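PDB 2QIK: putative gamma-glutamylcyclotransferase YkqA from Bacillus subtilis, which is a putative gamma-glutamylcyclotransferase, probably an acyltransferase that acts on gamma-glutamyl compounds. Local coordinates for residues A[198-201]-A[202-206]; A[146-149]-A[150-154]. All coordinates share one frame; numbering follows the deposited sequence.

Contact 1 (A[198-201]-A[202-206]); sequences LSYL and YKREG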
loop_
_atom_site.group_PDB
_atom_site.type_symbol
_atom_site.label_atom_id
_atom_site.label_comp_id
_atom_site.label_asym_id
_atom_site.label_seq_id
_atom_site.Cartn_x
_atom_site.Cartn_y
_atom_site.Cartn_z
ATOM N N LEU A 198 11.453 -9.862 -6.120
ATOM C CA LEU A 198 10.161 -9.699 -5.484
ATOM C C LEU A 198 9.687 -10.846 -4.645
ATOM O O LEU A 198 9.074 -10.626 -3.564
ATOM C CB LEU A 198 9.094 -9.422 -6.581
ATOM C CG LEU A 198 7.780 -8.898 -6.114
ATOM C CD1 LEU A 198 7.911 -7.602 -5.202
ATOM C CD2 LEU A 198 6.942 -8.628 -7.329
ATOM N N SER A 199 9.884 -12.082 -5.089
ATOM C CA SER A 199 9.343 -13.170 -4.300
ATOM C C SER A 199 10.028 -13.293 -2.929
ATOM O O SER A 199 9.367 -13.661 -1.946
ATOM C CB SER A 199 9.305 -14.503 -5.060
ATOM O OG SER A 199 10.591 -14.982 -5.363
ATOM N N TYR A 200 11.303 -12.902 -2.831
ATOM C CA TYR A 200 11.984 -12.827 -1.529
ATOM C C TYR A 200 11.177 -11.879 -0.631
ATOM O O TYR A 200 10.923 -12.173 0.542
ATOM C CB TYR A 200 13.416 -12.298 -1.723
ATOM C CG TYR A 200 14.015 -11.829 -0.412
ATOM C CD1 TYR A 200 14.477 -12.737 0.500
ATOM C CD2 TYR A 200 14.010 -10.517 -0.068
ATOM C CE1 TYR A 200 14.912 -12.354 1.727
ATOM C CE2 TYR A 200 14.464 -10.103 1.125
ATOM C CZ TYR A 200 14.924 -11.016 2.053
ATOM O OH TYR A 200 15.400 -10.570 3.288
ATOM N N LEU A 201 10.801 -10.711 -1.153
ATOM C CA LEU A 201 10.048 -9.752 -0.336
ATOM C C LEU A 201 8.689 -10.295 0.057
ATOM O O LEU A 201 8.237 -10.099 1.185
ATOM C CB LEU A 201 9.950 -8.428 -0.998
ATOM C CG LEU A 201 11.255 -7.648 -1.186
ATOM C CD1 LEU A 201 11.059 -6.432 -2.053
ATOM C CD2 LEU A 201 11.796 -7.233 0.167
ATOM N N TYR A 202 7.998 -10.961 -0.876
ATOM C CA TYR A 202 6.708 -11.540 -0.562
ATOM C C TYR A 202 6.793 -12.533 0.570
ATOM O O TYR A 202 5.920 -12.613 1.444
ATOM C CB TYR A 202 6.041 -12.183 -1.762
ATOM C CG TYR A 202 5.225 -11.300 -2.649
ATOM C CD1 TYR A 202 5.641 -10.053 -3.039
ATOM C CD2 TYR A 202 3.971 -11.729 -3.113
ATOM C CE1 TYR A 202 4.840 -9.260 -3.853
ATOM C CE2 TYR A 202 3.200 -10.948 -3.948
ATOM C CZ TYR A 202 3.609 -9.709 -4.303
ATOM O OH TYR A 202 2.885 -8.880 -5.123
ATOM N N LYS A 203 7.877 -13.310 0.609
ATOM C CA LYS A 203 8.077 -14.266 1.720
ATOM C C LYS A 203 8.413 -13.550 2.989
ATOM O O LYS A 203 7.850 -13.846 4.061
ATOM C CB LYS A 203 9.152 -15.289 1.288
ATOM C CG LYS A 203 9.472 -16.290 2.407
ATOM C CD LYS A 203 10.627 -17.240 2.100
ATOM C CE LYS A 203 11.116 -18.058 3.326
ATOM N NZ LYS A 203 12.514 -18.521 3.130
ATOM N N ARG A 204 9.361 -12.622 2.937
ATOM C CA ARG A 204 9.743 -11.883 4.150
ATOM C C ARG A 204 8.566 -11.180 4.800
ATOM O O ARG A 204 8.459 -11.086 5.996
ATOM C CB ARG A 204 10.838 -10.875 3.777
ATOM C CG ARG A 204 11.347 -10.104 4.936
ATOM C CD ARG A 204 12.576 -9.302 4.614
ATOM N NE ARG A 204 12.961 -8.397 5.695
ATOM C CZ ARG A 204 14.133 -7.813 5.800
ATOM N NH1 ARG A 204 15.120 -8.132 4.981
ATOM N NH2 ARG A 204 14.335 -6.943 6.744
ATOM N N GLU A 205 7.669 -10.682 3.971
ATOM C CA GLU A 205 6.495 -9.923 4.428
ATOM C C GLU A 205 5.273 -10.771 4.646
ATOM O O GLU A 205 4.196 -10.260 4.975
ATOM C CB GLU A 205 6.173 -8.783 3.426
ATOM C CG GLU A 205 7.358 -7.889 3.195
ATOM C CD GLU A 205 7.722 -7.033 4.280
ATOM O OE1 GLU A 205 7.068 -7.021 5.345
ATOM O OE2 GLU A 205 8.563 -6.121 3.951
ATOM N N GLY A 206 5.377 -12.095 4.527
ATOM C CA GLY A 206 4.259 -12.933 4.874
ATOM C C GLY A 206 3.009 -12.666 4.056
ATOM O O GLY A 206 1.895 -12.785 4.547
#
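Tyr202, Lys203, Arg204 and Glu205 each return their backbone N-H to the carbonyl four residues earlier, on Leu198, Ser199, Tyr200 and Leu201, so that residues 198-206 form a short alpha-helix and its C-terminal end. The bonds are of ordinary helical length, 2.9 Å from Arg204 N to Tyr200 O. Upon this frame two pairs spaced four apart use the same geometry for different chemistry. The polar pair is Tyr200 and Arg204, whose side chains run alongside each other in the same direction. Tyr200 has CG opposite its backbone N (chi1 164°), which sends the ring along the helix toward its C-terminal end, and the arginine chain is extended from CG to NE. Arg204 NH1 donates to Tyr200 OH at 3.0 Å, meeting the hydroxyl at the guanidinium edge and slightly tilted from its plane, while Arg204 CD comes to 3.4 Å from the same oxygen. The two flat groups stand nearly perpendicular, at 89°. Arg204 NH2 is held by Ser135, so two bonds fix the rotation of the guanidinium. The apolar pair is Leu198 and Tyr202, which cross at a slant: Leu198 CG lies 3.7 Å from Tyr202 CE1, and the leucine's CD1 methyl meets the same ring carbon. Tyr202 OH reaches on to Glu117. Beyond the last full turn, Glu205 CG rests 3.1 Å from Leu201 O, and the carboxylate of Glu205 hydrogen-bonds a citrate, probably from the crystallisation liquor. Leu201 packs on Phe232 of strand 224-234. Gly206, at positive phi, then bonds its N to Lys203 O, and Val207 N bonds to Tyr202 O: the Schellman motif that closes an alpha-helix on a glycine.

Contact 2 (A[146-149]-A[150-154]); sequences GVDH and YFQDP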
loop_
_atom_site.group_PDB
_atom_site.type_symbol
_atom_site.label_atom_id
_atom_site.label_comp_id
_atom_site.label_asym_id
_atom_site.label_seq_id
_atom_site.Cartn_x
_atom_site.Cartn_y
_atom_site.Cartn_z
ATOM N N GLY A 146 21.278 -13.932 1.230
ATOM C CA GLY A 146 21.959 -13.948 -0.046
ATOM C C GLY A 146 21.345 -13.097 -1.114
ATOM O O GLY A 146 21.575 -13.315 -2.294
ATOM N N VAL A 147 20.541 -12.109 -0.719
ATOM C CA VAL A 147 19.889 -11.214 -1.646
ATOM C C VAL A 147 20.340 -9.773 -1.634
ATOM O O VAL A 147 19.749 -8.904 -2.285
ATOM C CB VAL A 147 18.336 -11.293 -1.502
ATOM C CG1 VAL A 147 17.847 -12.688 -1.762
ATOM C CG2 VAL A 147 17.854 -10.753 -0.185
ATOM N N ASP A 148 21.337 -9.453 -0.820
ATOM C CA ASP A 148 21.765 -8.047 -0.714
ATOM C C ASP A 148 22.221 -7.463 -2.017
ATOM O O ASP A 148 22.089 -6.264 -2.213
ATOM C CB ASP A 148 22.821 -7.779 0.379
ATOM C CG ASP A 148 22.887 -6.333 0.747
ATOM O OD1 ASP A 148 21.830 -5.717 1.005
ATOM O OD2 ASP A 148 23.972 -5.749 0.823
ATOM N N HIS A 149 22.728 -8.293 -2.916
ATOM C CA HIS A 149 23.084 -7.842 -4.237
ATOM C C HIS A 149 21.955 -7.138 -4.987
ATOM O O HIS A 149 22.224 -6.333 -5.884
ATOM C CB HIS A 149 23.639 -9.013 -5.059
ATOM C CG HIS A 149 22.690 -10.133 -5.340
ATOM N ND1 HIS A 149 21.889 -10.149 -6.457
ATOM C CD2 HIS A 149 22.339 -11.210 -4.598
ATOM C CE1 HIS A 149 21.154 -11.244 -6.432
ATOM N NE2 HIS A 149 21.387 -11.899 -5.316
ATOM N N TYR A 150 20.699 -7.419 -4.613
ATOM C CA TYR A 150 19.533 -6.759 -5.221
ATOM C C TYR A 150 19.230 -5.383 -4.622
ATOM O O TYR A 150 18.482 -4.640 -5.191
ATOM C CB TYR A 150 18.315 -7.602 -5.077
ATOM C CG TYR A 150 18.248 -8.853 -5.907
ATOM C CD1 TYR A 150 18.560 -8.846 -7.272
ATOM C CD2 TYR A 150 17.817 -10.046 -5.389
ATOM C CE1 TYR A 150 18.387 -9.977 -8.068
ATOM C CE2 TYR A 150 17.684 -11.158 -6.146
ATOM C CZ TYR A 150 17.946 -11.112 -7.521
ATOM O OH TYR A 150 17.768 -12.180 -8.377
ATOM N N PHE A 151 19.806 -5.091 -3.433
ATOM C CA PHE A 151 19.423 -3.971 -2.586
ATOM C C PHE A 151 20.630 -3.016 -2.499
ATOM O O PHE A 151 20.763 -2.235 -1.552
ATOM C CB PHE A 151 18.880 -4.403 -1.256
ATOM C CG PHE A 151 17.615 -5.166 -1.379
ATOM C CD1 PHE A 151 16.397 -4.540 -1.481
ATOM C CD2 PHE A 151 17.639 -6.550 -1.428
ATOM C CE1 PHE A 151 15.264 -5.231 -1.645
ATOM C CE2 PHE A 151 16.489 -7.278 -1.588
ATOM C CZ PHE A 151 15.289 -6.631 -1.700
ATOM N N GLN A 152 21.453 -2.991 -3.554
ATOM C CA GLN A 152 22.662 -2.130 -3.624
ATOM C C GLN A 152 22.530 -0.993 -4.641
ATOM O O GLN A 152 23.512 -0.344 -5.037
ATOM C CB GLN A 152 23.886 -3.030 -3.853
ATOM C CG GLN A 152 24.267 -3.872 -2.627
ATOM C CD GLN A 152 25.256 -5.024 -2.892
ATOM O OE1 GLN A 152 25.521 -5.837 -1.988
ATOM N NE2 GLN A 152 25.720 -5.123 -4.101
ATOM N N ASP A 153 21.294 -0.741 -5.068
ATOM C CA ASP A 153 21.033 0.416 -5.974
ATOM C C ASP A 153 19.889 1.244 -5.345
ATOM O O ASP A 153 18.787 1.389 -5.905
ATOM C CB ASP A 153 20.644 -0.045 -7.407
ATOM C CG ASP A 153 20.581 1.077 -8.423
ATOM O OD1 ASP A 153 21.087 2.181 -8.208
ATOM O OD2 ASP A 153 20.046 0.865 -9.474
ATOM N N PRO A 154 20.136 1.784 -4.157
ATOM C CA PRO A 154 19.163 2.686 -3.543
ATOM C C PRO A 154 19.058 3.951 -4.373
ATOM O O PRO A 154 20.057 4.573 -4.732
ATOM C CB PRO A 154 19.713 2.928 -2.124
ATOM C CG PRO A 154 21.195 2.761 -2.304
ATOM C CD PRO A 154 21.335 1.664 -3.317
HETATM O O HOH W 1 21.520 -3.024 1.005
HETATM O O HOH W 2 21.492 -3.779 -6.396
#
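His149 and Tyr150, neighbours in sequence, lay their rings alongside each other over a one-turn 3-10 segment. The pair is close: His149 CE1 stands over the centre of the tyrosine ring, 3.4 Å from Tyr150 CZ, although the planes are inclined at 44° and the pair is neither a parallel stack nor a T. His149 chi1 of 64° puts CG between its backbone N and carbonyl carbon, which brings the imidazole over the ring of the next residue. Two i to i+3 bonds make the turn, Tyr150 N to Val147 O at 2.9 Å and Phe151 N to Asp148 O at 2.8 Å. On the packed side Val147 lies alongside Phe151, with Val147 CG2 4.0 Å from Phe151 CE2, and Val147 O approaches the phenyl edge. Phe151 is buried, stacked on Phe142 and edge-to-face with Tyr191. Tyr150 OH finds its main polar partner in the Ser196 side chain, to which it is hydrogen-bonded. Replacing Tyr150 by an alanine would probably leave Ser196 without this hydroxyl partner and set the His149 imidazole free to turn.

The solvent side is looser and works through water. One water donates to both Asp148 OD1, at 2.7 Å, and Phe151 O; a second donates to His149 O and accepts from Gln152 N, at 2.9 Å. Both bridge polar groups that do not meet directly, while the Gln152 side chain crosses Asp148 at about a right angle. Such a 3-10 turn, entered through the Schellman glycine Gly146, carries the chain from helix 140-145 into strand 154-161.

How the contacts relate
The two contacts illustrate how one local rule, a backbone bond a few residues back, serves different places in a fold. Contact 1 is partly buried, a true alpha-helical turn with i to i+4 bonds; contact 2 lies at the surface, a 3-10 turn with i to i+3 bonds and bridging waters. A direct arginine-to-tyrosine hydrogen bond distinguishes the first; in the second, water links a carboxylate to the backbone, beside an aromatic pair. They join through packing: Tyr200 CE2 lies 3.7 Å from Val147 CG2, and Leu201 CD2 lies 4.0 Å from Phe151 CZ. Both lean on Phe142 of helix 140-145, and each involves a Schellman glycine, Gly206 or Gly146.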